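Local structure of ATP phosphoribosyltransferase (Methanobacterium thermoautotrophicum, 2VD3) at residues V9-R14 against F51-D56; G72-V77 against T120-I125; L96-P101 against D177-S182; G115-T120 against E138-T143; G144-A149 against I158-S163. The protein probably catalyses the magnesium-dependent condensation of ATP with 5-phosphoribose 1-diphosphate, the first step of histidine biosynthesis, and binds the end product histidine. One frame throughout, in Å; residues are numbered along the deposited sequence. Where two conformers were deposited one is given.

Interaction 1 (V9-R14 against F51-D56)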
# COMPACT_ATOMS: atom_id res chain seq x y z
N VAL A 9 -7.65 21.40 -6.39
CA VAL A 9 -6.62 20.66 -7.11
C VAL A 9 -6.84 19.18 -6.85
O VAL A 9 -7.09 18.79 -5.71
CB VAL A 9 -5.20 21.12 -6.66
CG1 VAL A 9 -4.10 20.21 -7.20
CG2 VAL A 9 -4.97 22.58 -7.08
N PRO A 10 -6.81 18.35 -7.91
CA PRO A 10 -7.00 16.91 -7.72
C PRO A 10 -6.03 16.31 -6.73
O PRO A 10 -4.86 16.71 -6.68
CB PRO A 10 -6.80 16.35 -9.13
CG PRO A 10 -7.21 17.49 -10.01
CD PRO A 10 -6.64 18.69 -9.33
N SER A 11 -6.54 15.38 -5.92
CA SER A 11 -5.79 14.76 -4.82
C SER A 11 -5.13 13.45 -5.23
O SER A 11 -4.07 13.10 -4.72
CB SER A 11 -6.71 14.51 -3.63
OG SER A 11 -7.98 14.06 -4.07
N LYS A 12 -5.77 12.73 -6.15
CA LYS A 12 -5.21 11.48 -6.66
C LYS A 12 -5.37 11.42 -8.18
O LYS A 12 -6.06 12.25 -8.77
CB LYS A 12 -5.82 10.24 -5.96
CG LYS A 12 -7.34 10.30 -5.74
CD LYS A 12 -7.76 9.55 -4.47
CE LYS A 12 -7.98 8.07 -4.70
NZ LYS A 12 -8.32 7.36 -3.44
N GLY A 13 -4.72 10.44 -8.81
CA GLY A 13 -4.81 10.26 -10.25
C GLY A 13 -3.80 11.08 -11.05
O GLY A 13 -2.96 11.80 -10.48
N ARG A 14 -3.91 10.97 -12.37
CA ARG A 14 -2.92 11.50 -13.30
C ARG A 14 -2.81 13.02 -13.32
O ARG A 14 -1.72 13.56 -13.53
CB ARG A 14 -3.15 10.95 -14.72
CG ARG A 14 -4.47 11.37 -15.37
CD ARG A 14 -4.83 10.43 -16.51
NE ARG A 14 -4.08 10.72 -17.72
CZ ARG A 14 -4.50 11.53 -18.69
NH1 ARG A 14 -5.68 12.13 -18.58
NH2 ARG A 14 -3.75 11.73 -19.77
N PHE A 51 -7.60 20.22 -1.63
CA PHE A 51 -7.49 18.91 -2.25
C PHE A 51 -8.86 18.23 -2.39
O PHE A 51 -9.50 17.88 -1.40
CB PHE A 51 -6.51 18.03 -1.49
CG PHE A 51 -5.09 18.51 -1.58
CD1 PHE A 51 -4.39 18.84 -0.43
CD2 PHE A 51 -4.47 18.65 -2.82
CE1 PHE A 51 -3.07 19.30 -0.51
CE2 PHE A 51 -3.17 19.11 -2.92
CZ PHE A 51 -2.47 19.43 -1.77
N SER A 52 -9.28 18.06 -3.63
CA SER A 52 -10.57 17.53 -3.95
C SER A 52 -10.39 16.43 -4.97
O SER A 52 -9.45 16.49 -5.76
CB SER A 52 -11.42 18.64 -4.57
OG SER A 52 -11.59 19.72 -3.66
N ARG A 53 -11.27 15.44 -4.97
CA ARG A 53 -11.30 14.45 -6.05
C ARG A 53 -11.73 15.10 -7.37
O ARG A 53 -12.61 15.97 -7.39
CB ARG A 53 -12.20 13.27 -5.70
CG ARG A 53 -11.45 12.18 -4.92
CD ARG A 53 -12.35 11.04 -4.53
NE ARG A 53 -11.67 10.08 -3.65
CZ ARG A 53 -12.26 9.05 -3.05
NH1 ARG A 53 -11.55 8.24 -2.28
NH2 ARG A 53 -13.56 8.82 -3.23
N ALA A 54 -11.08 14.68 -8.45
CA ALA A 54 -11.20 15.32 -9.76
C ALA A 54 -12.63 15.43 -10.30
O ALA A 54 -12.95 16.39 -10.98
CB ALA A 54 -10.29 14.63 -10.78
N ALA A 55 -13.47 14.44 -10.02
CA ALA A 55 -14.84 14.44 -10.54
C ALA A 55 -15.74 15.41 -9.77
O ALA A 55 -16.82 15.76 -10.25
CB ALA A 55 -15.42 13.04 -10.55
N ASP A 56 -15.30 15.83 -8.59
CA ASP A 56 -16.06 16.74 -7.74
C ASP A 56 -15.70 18.20 -7.97
O ASP A 56 -16.43 19.10 -7.59
CB ASP A 56 -15.82 16.39 -6.26
CG ASP A 56 -16.47 15.10 -5.84
OD1 ASP A 56 -15.92 14.44 -4.95
OD2 ASP A 56 -17.55 14.75 -6.36
O HOH W 1 -8.72 12.85 -8.05

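Interaction 2 (G72-V77 against T120-I125)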
# COMPACT_ATOMS: atom_id res chain seq x y z
N GLY A 72 -10.27 17.83 -15.43
CA GLY A 72 -10.36 17.37 -16.81
C GLY A 72 -11.63 17.86 -17.45
O GLY A 72 -12.66 17.93 -16.80
N TYR A 73 -11.55 18.18 -18.74
CA TYR A 73 -12.68 18.67 -19.52
C TYR A 73 -13.81 17.64 -19.58
O TYR A 73 -14.98 18.00 -19.51
CB TYR A 73 -12.23 19.05 -20.93
CG TYR A 73 -13.31 19.63 -21.82
CD1 TYR A 73 -13.92 20.85 -21.51
CD2 TYR A 73 -13.70 18.98 -22.98
CE1 TYR A 73 -14.90 21.39 -22.33
CE2 TYR A 73 -14.69 19.51 -23.81
CZ TYR A 73 -15.28 20.71 -23.48
OH TYR A 73 -16.27 21.23 -24.29
N ASP A 74 -13.45 16.36 -19.69
CA ASP A 74 -14.45 15.29 -19.68
C ASP A 74 -15.33 15.34 -18.44
O ASP A 74 -16.55 15.19 -18.53
CB ASP A 74 -13.79 13.91 -19.82
CG ASP A 74 -12.62 13.69 -18.85
OD1 ASP A 74 -11.93 12.68 -19.01
OD2 ASP A 74 -12.38 14.51 -17.94
N LEU A 75 -14.72 15.57 -17.29
CA LEU A 75 -15.43 15.61 -16.02
C LEU A 75 -16.33 16.85 -15.95
O LEU A 75 -17.49 16.75 -15.58
CB LEU A 75 -14.46 15.51 -14.83
CG LEU A 75 -13.54 14.26 -14.82
CD1 LEU A 75 -12.49 14.30 -13.72
CD2 LEU A 75 -14.34 12.96 -14.73
N ILE A 76 -15.79 17.99 -16.38
CA ILE A 76 -16.56 19.23 -16.49
C ILE A 76 -17.78 19.03 -17.38
O ILE A 76 -18.89 19.42 -17.03
CB ILE A 76 -15.70 20.42 -17.03
CG1 ILE A 76 -14.45 20.63 -16.16
CG2 ILE A 76 -16.53 21.69 -17.12
CD1 ILE A 76 -13.47 21.64 -16.71
N VAL A 77 -17.59 18.41 -18.54
CA VAL A 77 -18.70 18.19 -19.45
C VAL A 77 -19.70 17.17 -18.90
O VAL A 77 -20.91 17.41 -18.99
CB VAL A 77 -18.23 17.80 -20.87
CG1 VAL A 77 -19.38 17.22 -21.68
CG2 VAL A 77 -17.66 19.03 -21.57
N THR A 120 -20.20 2.37 -20.38
CA THR A 120 -19.48 3.61 -20.28
C THR A 120 -19.23 3.99 -18.83
O THR A 120 -19.87 3.48 -17.92
CB THR A 120 -20.24 4.76 -21.00
OG1 THR A 120 -19.40 5.92 -21.09
CG2 THR A 120 -21.52 5.11 -20.26
N GLU A 121 -18.26 4.87 -18.62
CA GLU A 121 -18.12 5.53 -17.33
C GLU A 121 -18.68 6.94 -17.44
O GLU A 121 -18.79 7.64 -16.45
CB GLU A 121 -16.67 5.54 -16.86
CG GLU A 121 -16.11 4.15 -16.64
CD GLU A 121 -14.75 4.17 -16.00
OE1 GLU A 121 -13.82 3.62 -16.62
OE2 GLU A 121 -14.61 4.74 -14.90
N PHE A 122 -19.07 7.31 -18.66
CA PHE A 122 -19.55 8.66 -18.97
C PHE A 122 -20.93 8.65 -19.63
O PHE A 122 -21.06 9.01 -20.80
CB PHE A 122 -18.54 9.39 -19.86
CG PHE A 122 -17.19 9.57 -19.21
CD1 PHE A 122 -16.22 8.57 -19.31
CD2 PHE A 122 -16.91 10.72 -18.49
CE1 PHE A 122 -14.99 8.72 -18.70
CE2 PHE A 122 -15.68 10.89 -17.88
CZ PHE A 122 -14.71 9.88 -17.98
N PRO A 123 -21.98 8.26 -18.87
CA PRO A 123 -23.32 8.15 -19.43
C PRO A 123 -23.87 9.47 -19.96
O PRO A 123 -24.58 9.47 -20.96
CB PRO A 123 -24.16 7.64 -18.25
CG PRO A 123 -23.38 8.03 -17.04
CD PRO A 123 -21.96 7.91 -17.43
N GLY A 124 -23.54 10.58 -19.30
CA GLY A 124 -24.00 11.90 -19.75
C GLY A 124 -23.51 12.25 -21.14
O GLY A 124 -24.30 12.51 -22.05
N ILE A 125 -22.19 12.24 -21.30
CA ILE A 125 -21.56 12.48 -22.60
C ILE A 125 -22.05 11.45 -23.62
O ILE A 125 -22.31 11.80 -24.77
CB ILE A 125 -20.00 12.44 -22.48
CG1 ILE A 125 -19.50 13.65 -21.68
CG2 ILE A 125 -19.33 12.36 -23.86
CD1 ILE A 125 -18.08 13.51 -21.11

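Interaction 3 (L96-P101 against D177-S182). With MG (magnesium ion), chain M.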
# COMPACT_ATOMS: atom_id res chain seq x y z
N LEU A 96 -12.14 10.31 -25.33
CA LEU A 96 -13.21 9.37 -25.04
C LEU A 96 -13.71 8.83 -26.36
O LEU A 96 -14.38 9.53 -27.11
CB LEU A 96 -14.36 10.03 -24.27
CG LEU A 96 -15.45 9.03 -23.86
CD1 LEU A 96 -14.95 8.09 -22.76
CD2 LEU A 96 -16.72 9.74 -23.45
N VAL A 97 -13.35 7.58 -26.66
CA VAL A 97 -13.71 6.95 -27.93
C VAL A 97 -14.84 5.95 -27.78
O VAL A 97 -15.08 5.44 -26.68
CB VAL A 97 -12.49 6.26 -28.64
CG1 VAL A 97 -11.43 7.28 -29.00
CG2 VAL A 97 -11.92 5.12 -27.79
N LEU A 98 -15.55 5.69 -28.88
CA LEU A 98 -16.51 4.59 -28.94
C LEU A 98 -15.81 3.44 -29.63
O LEU A 98 -15.27 3.59 -30.73
CB LEU A 98 -17.76 5.00 -29.72
CG LEU A 98 -18.97 4.06 -29.71
CD1 LEU A 98 -19.59 3.94 -28.33
CD2 LEU A 98 -20.00 4.54 -30.71
N ALA A 99 -15.81 2.27 -28.98
CA ALA A 99 -15.07 1.11 -29.47
C ALA A 99 -15.93 -0.14 -29.53
O ALA A 99 -16.87 -0.29 -28.75
CB ALA A 99 -13.83 0.87 -28.62
N ALA A 100 -15.59 -1.03 -30.47
CA ALA A 100 -16.31 -2.29 -30.67
C ALA A 100 -15.33 -3.47 -30.70
O ALA A 100 -14.19 -3.30 -31.11
CB ALA A 100 -17.11 -2.23 -31.96
N PRO A 101 -15.77 -4.66 -30.23
CA PRO A 101 -15.05 -5.92 -30.49
C PRO A 101 -14.57 -5.98 -31.94
O PRO A 101 -15.39 -5.89 -32.85
CB PRO A 101 -16.13 -6.98 -30.25
CG PRO A 101 -16.97 -6.38 -29.17
CD PRO A 101 -16.94 -4.88 -29.37
N ASP A 177 -15.40 5.50 -33.37
CA ASP A 177 -15.59 6.96 -33.35
C ASP A 177 -14.92 7.61 -32.14
O ASP A 177 -14.64 6.95 -31.14
CB ASP A 177 -17.08 7.33 -33.37
CG ASP A 177 -17.33 8.69 -33.99
OD1 ASP A 177 -16.35 9.44 -34.25
OD2 ASP A 177 -18.51 9.02 -34.22
N THR A 178 -14.65 8.91 -32.27
CA THR A 178 -14.20 9.72 -31.14
C THR A 178 -15.38 10.56 -30.66
O THR A 178 -15.97 11.31 -31.43
CB THR A 178 -12.98 10.61 -31.50
OG1 THR A 178 -11.89 9.79 -31.92
CG2 THR A 178 -12.54 11.43 -30.30
N ILE A 179 -15.72 10.41 -29.39
CA ILE A 179 -16.86 11.13 -28.80
C ILE A 179 -16.47 12.52 -28.31
O ILE A 179 -17.20 13.47 -28.49
CB ILE A 179 -17.50 10.32 -27.65
CG1 ILE A 179 -17.76 8.88 -28.10
CG2 ILE A 179 -18.78 10.98 -27.18
CD1 ILE A 179 -18.14 7.93 -26.98
N LEU A 180 -15.29 12.63 -27.69
CA LEU A 180 -14.87 13.86 -27.04
C LEU A 180 -13.36 13.91 -26.91
O LEU A 180 -12.72 12.90 -26.57
CB LEU A 180 -15.51 13.96 -25.64
CG LEU A 180 -15.21 15.19 -24.77
CD1 LEU A 180 -16.41 16.14 -24.69
CD2 LEU A 180 -14.80 14.75 -23.39
N GLU A 181 -12.79 15.07 -27.19
CA GLU A 181 -11.39 15.34 -26.91
C GLU A 181 -11.31 16.02 -25.56
O GLU A 181 -12.01 17.01 -25.30
CB GLU A 181 -10.76 16.21 -27.99
CG GLU A 181 -10.94 15.72 -29.42
CD GLU A 181 -10.24 14.41 -29.71
OE1 GLU A 181 -9.51 13.90 -28.83
OE2 GLU A 181 -10.42 13.89 -30.83
N SER A 182 -10.48 15.48 -24.69
CA SER A 182 -10.36 16.01 -23.35
C SER A 182 -8.95 16.52 -23.06
O SER A 182 -7.95 15.97 -23.54
CB SER A 182 -10.75 14.97 -22.32
OG SER A 182 -10.73 15.53 -21.04
MG MG M . -17.26 11.54 -35.04

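Interaction 4 (G115-T120 against E138-T143)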
# COMPACT_ATOMS: atom_id res chain seq x y z
N GLY A 115 -31.19 -1.91 -30.70
CA GLY A 115 -31.05 -2.50 -29.37
C GLY A 115 -29.66 -2.51 -28.76
O GLY A 115 -29.47 -3.08 -27.68
N ALA A 116 -28.69 -1.88 -29.42
CA ALA A 116 -27.29 -2.00 -29.02
C ALA A 116 -27.03 -1.47 -27.63
O ALA A 116 -27.56 -0.42 -27.25
CB ALA A 116 -26.37 -1.33 -30.03
N VAL A 117 -26.23 -2.20 -26.87
CA VAL A 117 -25.86 -1.79 -25.53
C VAL A 117 -24.44 -1.22 -25.54
O VAL A 117 -23.53 -1.83 -26.10
CB VAL A 117 -26.00 -2.94 -24.51
CG1 VAL A 117 -25.53 -2.52 -23.13
CG2 VAL A 117 -27.45 -3.42 -24.45
N ILE A 118 -24.29 -0.04 -24.95
CA ILE A 118 -22.98 0.60 -24.79
C ILE A 118 -22.67 0.78 -23.32
O ILE A 118 -23.45 1.40 -22.59
CB ILE A 118 -22.91 1.97 -25.49
CG1 ILE A 118 -23.30 1.85 -26.97
CG2 ILE A 118 -21.50 2.57 -25.35
CD1 ILE A 118 -23.76 3.17 -27.60
N ALA A 119 -21.52 0.25 -22.89
CA ALA A 119 -21.04 0.40 -21.53
C ALA A 119 -20.08 1.59 -21.46
O ALA A 119 -19.25 1.80 -22.35
CB ALA A 119 -20.33 -0.87 -21.06
N THR A 120 -20.20 2.37 -20.38
CA THR A 120 -19.48 3.61 -20.28
C THR A 120 -19.23 3.99 -18.83
O THR A 120 -19.87 3.48 -17.92
CB THR A 120 -20.24 4.76 -21.00
OG1 THR A 120 -19.40 5.92 -21.09
CG2 THR A 120 -21.52 5.11 -20.26
N GLU A 138 -28.82 1.58 -25.96
CA GLU A 138 -28.88 1.60 -24.51
C GLU A 138 -27.51 1.87 -23.92
O GLU A 138 -26.48 1.42 -24.46
CB GLU A 138 -29.46 0.29 -23.95
CG GLU A 138 -30.66 -0.28 -24.71
CD GLU A 138 -31.77 0.73 -24.94
OE1 GLU A 138 -32.21 1.38 -23.96
OE2 GLU A 138 -32.22 0.86 -26.11
N VAL A 139 -27.50 2.60 -22.81
CA VAL A 139 -26.27 3.01 -22.15
C VAL A 139 -26.22 2.40 -20.76
O VAL A 139 -27.09 2.66 -19.93
CB VAL A 139 -26.17 4.55 -22.08
CG1 VAL A 139 -25.05 4.99 -21.18
CG2 VAL A 139 -25.99 5.13 -23.48
N VAL A 140 -25.20 1.59 -20.51
CA VAL A 140 -25.01 0.97 -19.20
C VAL A 140 -23.78 1.58 -18.52
O VAL A 140 -22.67 1.53 -19.04
CB VAL A 140 -24.89 -0.58 -19.29
CG1 VAL A 140 -24.65 -1.19 -17.91
CG2 VAL A 140 -26.15 -1.18 -19.90
N GLU A 141 -24.01 2.16 -17.35
CA GLU A 141 -22.94 2.77 -16.58
C GLU A 141 -22.21 1.71 -15.77
O GLU A 141 -22.83 0.93 -15.05
CB GLU A 141 -23.49 3.88 -15.69
CG GLU A 141 -22.59 4.26 -14.56
CD GLU A 141 -22.65 5.73 -14.23
OE1 GLU A 141 -21.58 6.31 -13.98
OE2 GLU A 141 -23.76 6.30 -14.22
N LEU A 142 -20.89 1.69 -15.89
CA LEU A 142 -20.08 0.78 -15.10
C LEU A 142 -19.14 1.58 -14.23
O LEU A 142 -18.88 2.75 -14.50
CB LEU A 142 -19.31 -0.21 -15.99
CG LEU A 142 -20.08 -1.18 -16.90
CD1 LEU A 142 -19.12 -2.19 -17.52
CD2 LEU A 142 -21.21 -1.89 -16.18
N THR A 143 -18.65 0.94 -13.18
CA THR A 143 -17.72 1.56 -12.25
C THR A 143 -16.36 1.81 -12.90
O THR A 143 -15.67 2.77 -12.56
CB THR A 143 -17.55 0.65 -11.01
OG1 THR A 143 -18.51 1.02 -10.00
CG2 THR A 143 -16.17 0.75 -10.45

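Interaction 5 (G144-A149 against I158-S163). With MG (magnesium ion), chain J.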
# COMPACT_ATOMS: atom_id res chain seq x y z
N GLY A 144 -16.00 0.93 -13.84
CA GLY A 144 -14.70 0.97 -14.51
C GLY A 144 -14.56 -0.25 -15.40
O GLY A 144 -15.53 -0.99 -15.60
N SER A 145 -13.36 -0.46 -15.95
CA SER A 145 -13.06 -1.66 -16.73
C SER A 145 -14.09 -1.97 -17.81
O SER A 145 -14.45 -3.15 -18.03
CB SER A 145 -12.87 -2.88 -15.79
OG SER A 145 -11.84 -2.64 -14.83
N THR A 146 -14.57 -0.93 -18.50
CA THR A 146 -15.53 -1.09 -19.60
C THR A 146 -15.00 -2.05 -20.66
O THR A 146 -15.79 -2.68 -21.36
CB THR A 146 -15.92 0.25 -20.28
OG1 THR A 146 -14.76 0.89 -20.82
CG2 THR A 146 -16.63 1.19 -19.29
N GLU A 147 -13.67 -2.18 -20.73
CA GLU A 147 -12.98 -3.05 -21.70
C GLU A 147 -13.36 -4.53 -21.57
O GLU A 147 -13.17 -5.31 -22.51
CB GLU A 147 -11.45 -2.94 -21.59
CG GLU A 147 -10.91 -1.58 -21.14
CD GLU A 147 -10.80 -1.47 -19.62
OE1 GLU A 147 -10.60 -2.51 -18.95
OE2 GLU A 147 -10.93 -0.34 -19.10
N ILE A 148 -13.87 -4.90 -20.40
CA ILE A 148 -14.24 -6.30 -20.11
C ILE A 148 -15.71 -6.58 -20.45
O ILE A 148 -16.09 -7.74 -20.64
CB ILE A 148 -13.90 -6.65 -18.63
CG1 ILE A 148 -12.40 -6.48 -18.37
CG2 ILE A 148 -14.30 -8.08 -18.29
CD1 ILE A 148 -12.02 -6.48 -16.91
N ALA A 149 -16.51 -5.53 -20.57
CA ALA A 149 -17.97 -5.64 -20.75
C ALA A 149 -18.46 -6.49 -21.95
O ALA A 149 -19.44 -7.23 -21.80
CB ALA A 149 -18.62 -4.26 -20.76
N ILE A 158 -18.36 -0.22 -26.09
CA ILE A 158 -17.86 0.46 -24.91
C ILE A 158 -17.40 1.86 -25.28
O ILE A 158 -17.23 2.17 -26.45
CB ILE A 158 -16.68 -0.32 -24.22
CG1 ILE A 158 -15.41 -0.26 -25.07
CG2 ILE A 158 -17.08 -1.77 -23.95
CD1 ILE A 158 -14.12 -0.44 -24.27
N THR A 159 -17.24 2.70 -24.27
CA THR A 159 -16.50 3.94 -24.44
C THR A 159 -15.22 3.74 -23.66
O THR A 159 -15.16 2.89 -22.77
CB THR A 159 -17.25 5.17 -23.90
OG1 THR A 159 -17.32 5.12 -22.48
CG2 THR A 159 -18.66 5.27 -24.50
N ASP A 160 -14.20 4.51 -23.99
CA ASP A 160 -12.95 4.42 -23.26
C ASP A 160 -12.11 5.66 -23.42
O ASP A 160 -12.19 6.37 -24.43
CB ASP A 160 -12.15 3.19 -23.71
CG ASP A 160 -11.17 2.73 -22.67
OD1 ASP A 160 -10.31 1.89 -22.98
OD2 ASP A 160 -11.24 3.22 -21.52
N LEU A 161 -11.28 5.92 -22.41
CA LEU A 161 -10.45 7.10 -22.36
C LEU A 161 -8.98 6.71 -22.58
O LEU A 161 -8.42 5.98 -21.77
CB LEU A 161 -10.64 7.77 -21.00
CG LEU A 161 -10.41 9.27 -20.79
CD1 LEU A 161 -11.38 10.08 -21.63
CD2 LEU A 161 -10.55 9.60 -19.30
N SER A 162 -8.36 7.17 -23.67
CA SER A 162 -6.97 6.77 -23.99
C SER A 162 -6.18 7.82 -24.77
O SER A 162 -6.76 8.59 -25.55
CB SER A 162 -6.98 5.48 -24.80
OG SER A 162 -7.68 5.68 -26.02
N SER A 163 -4.86 7.82 -24.58
CA SER A 163 -3.93 8.58 -25.43
C SER A 163 -3.47 7.71 -26.58
O SER A 163 -3.24 8.21 -27.69
CB SER A 163 -2.69 9.04 -24.66
OG SER A 163 -2.94 9.26 -23.29
MG MG J . -10.27 3.69 -19.60

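Interaction 1 (V9-R14 against F51-D56)
The F51 ring presents its edge to V9, whose carbonyl O lies near the ring plane at 3.9 Å from CD2, while P10 O approaches the same ring obliquely. The second flat group, the R53 guanidinium, is met at a slant by the K12 ammonium. NZ of K12 stands 3.5 Å from NH1 of R53, a like-charge pair that is doubtful because K12 was modelled in two positions. Both segments start on neighbouring parallel strands, 5-10 and 47-52, of the alpha/beta sheet in the periplasmic-binding-protein-like part of the enzyme, and run on into loops beyond the strand ends. V9 pairs with F51, and P10 with S52. S52 N donates to V9 O at 3.1 Å in a nearly straight bond (170°), and V9 O also receives the CA-H of F51. One step on, S52 O faces the CA-H of P10, with 3.2 Å from CA to O. The same oxygen takes two weak bonds from S11, one from its N and one from OG, which chi1 of 40° folds back beside the serine's own backbone. F51 packs on T33, and helix 16-25 covers V9 through A19 and L23. P10 CB, at the end of its strand, touches A54 CB at 4.2 Å. A water bridges the two loops, giving a hydrogen to K12 O at 2.8 Å and accepting one from A54 N at 3.0 Å.

Interaction 2 (G72-V77 against T120-I125)
F122 is the first residue of 120-125 to reach helix 73-77, and its backbone is set by T120 just before it. T120 OG1 accepts from F122 N at 2.8 Å, forming an ST turn that leads into the N-cap position held by F122. From there the phenyl ring points at the first turn of the other helix, with CG anti to its own carbonyl carbon (chi1 -61°). Its CE2 corner does most of the touching. L75 CD2 meets that corner at the ring edge, 4.0 Å away, and D74 CB comes to it obliquely at 4.1 Å. D74 OD1 lies 4.1 Å from CZ, and carboxylate and ring are turned only 19° apart. P123 and G124 then carry the chain round the first helical turn to I125. The long branch of I125 enters between D74 and V77: CD1 rests 3.4 Å from D74 O, and CG1 meets V77 CG1 at 3.6 Å, the two side chains crossing at about a right angle. Contact across the pair is thus apolar or van der Waals in kind. Polar ties come from just beyond it, since both carboxylate oxygens of E78, on helix 73-79, accept from the backbone N atoms of G124 and I125 at the start of helix 123-132. Behind I125 lies I179 of strand 173-188. The start of helix 123-132, after strand 117-120, thus packs along the side of helix 73-79, which follows strand 68-72, consistent with the facing lobes of a type II periplasmic-binding-protein fold.

Interaction 3 (L96-P101 against D177-S182)
L96-L98 and D177-L180 run antiparallel, their axes 154° apart, with a classic beta bulge that sets I179 and L180 together opposite L96, whose O accepts from I179 N at 2.8 Å and from L180 N at 3.3 Å, the latter in the carbonyl plane on a lone pair. The isoleucine at the bulge reaches back over the first strand: I179 CB sits 3.3 Å from L96 O, and CD1 comes to L98 CB at 4.0 Å and to L96 CD2 at 4.2 Å. With an alanine here CG1, CG2 and CD1 are gone, which is likely to open a gap between L96, L98 and I125 of helix 123-132. V97 CG1 lies beside T178 OG1 in the non-hydrogen-bonded pair, between the bonds L96 N to L180 O and L98 N to D177 O (2.7 Å). D177 OD1 binds a magnesium ion at 2.4 Å, and OD2 is hydrogen-bonded to Y129 OH. Helix 123-132 packs on the face that carries L96 and L98, I125 and Y129 touching I179, while strand 157-162 borders the other edge of strand 94-101.

Interaction 4 (G115-T120 against E138-T143)
I118 O is gripped by two neighbours from strand 138-141: V140 N donates to it at 2.7 Å in an almost straight bond (169°), tilted from the carbonyl plane, and the CA-H of V139 points at it as well. E138 O has a similar pair in I118 N, also 2.7 Å away, and the CA-H of V117. The ladder starts with E138 N on A116 O and ends with T120 N on V140 O and L142 N on T120 O. On one sheet face V117 CG1 meets V140 CG2 at 3.6 Å; CG1 of V117 is anti to its backbone N (chi1 177°), which carries it onward along the strand past E138. A119 CB follows, 4.0 Å from L142 CD1. On the other face T120 CG2 touches V139 CG1 at 3.6 Å, and helix 123-132 covers this side, its L130 resting on both I118 and V139. V140 and L142 pack instead on E59 and F60 of a neighbouring subunit, whose R79 also donates to E141 O. Adjacent parallel strands joined through that helix make a beta-alpha-beta crossover, here at the edge of the sheet in the catalytic part of the chain.

Interaction 5 (G144-A149 against I158-S163)
T146 leans on strand 158-162 from CB outward. CB lies 4.1 Å from I158 CB and 3.7 Å from T159 O. The methyl CG2 stays farther from that oxygen, while OG1 donates to T159 O at 2.8 Å, almost along the C=O axis (174°). Chi1 of 60° makes this possible by setting the hydroxyl between the threonine's own N and carbonyl carbon. OG1 also touches I158 CD1, whose other neighbour is E147 CA. Behind the hydroxyl the backbone is close too, with I158 CG2 only 3.0 Å from T146 O. A valine at T146 would keep much of the bulk but would probably leave T159 O without its hydroxyl mate and the loop freer to shift along the strand. Farther on, D160 OD2 binds a magnesium ion at 2.2 Å and takes a weak bond from L161 N. E147 OE2 stays 4.1 Å from the metal, and its CG rests by D160 OD1; the ion probably eases the closeness of the two acids. E147, I158 and D160 all belong to the sequence signature of ATP phosphoribosyltransferases. Strand 157-162 runs between strands 94-101 and 117-120, bonded to V97 and A99 on one edge and to A119 on the other, while helix 166-170 brings L168 against D160.

All five contacts lie in the periplasmic-binding-protein-like part of the chain rather than in the small histidine-binding sheet. Interactions 1, 3, 4 and 5 reach one large mixed sheet. Interaction 1 closes before the others open, its centre about 25 Å from that of interaction 4; the segments of interaction 2 alternate with those of 3 and of 4, and 4 and then 5 fall between the two segments of 3. Interaction 2 touches both interaction 1 (A54 on L75) and interaction 4 (shared T120). Interactions 3 and 5, centres about 9 Å apart, meet where strands 94-101 and 157-162 pair, and T159 links 5 to 4 through T120. Interactions 1 and 4 touch the same neighbouring subunit, tying the sheet to the hexamer.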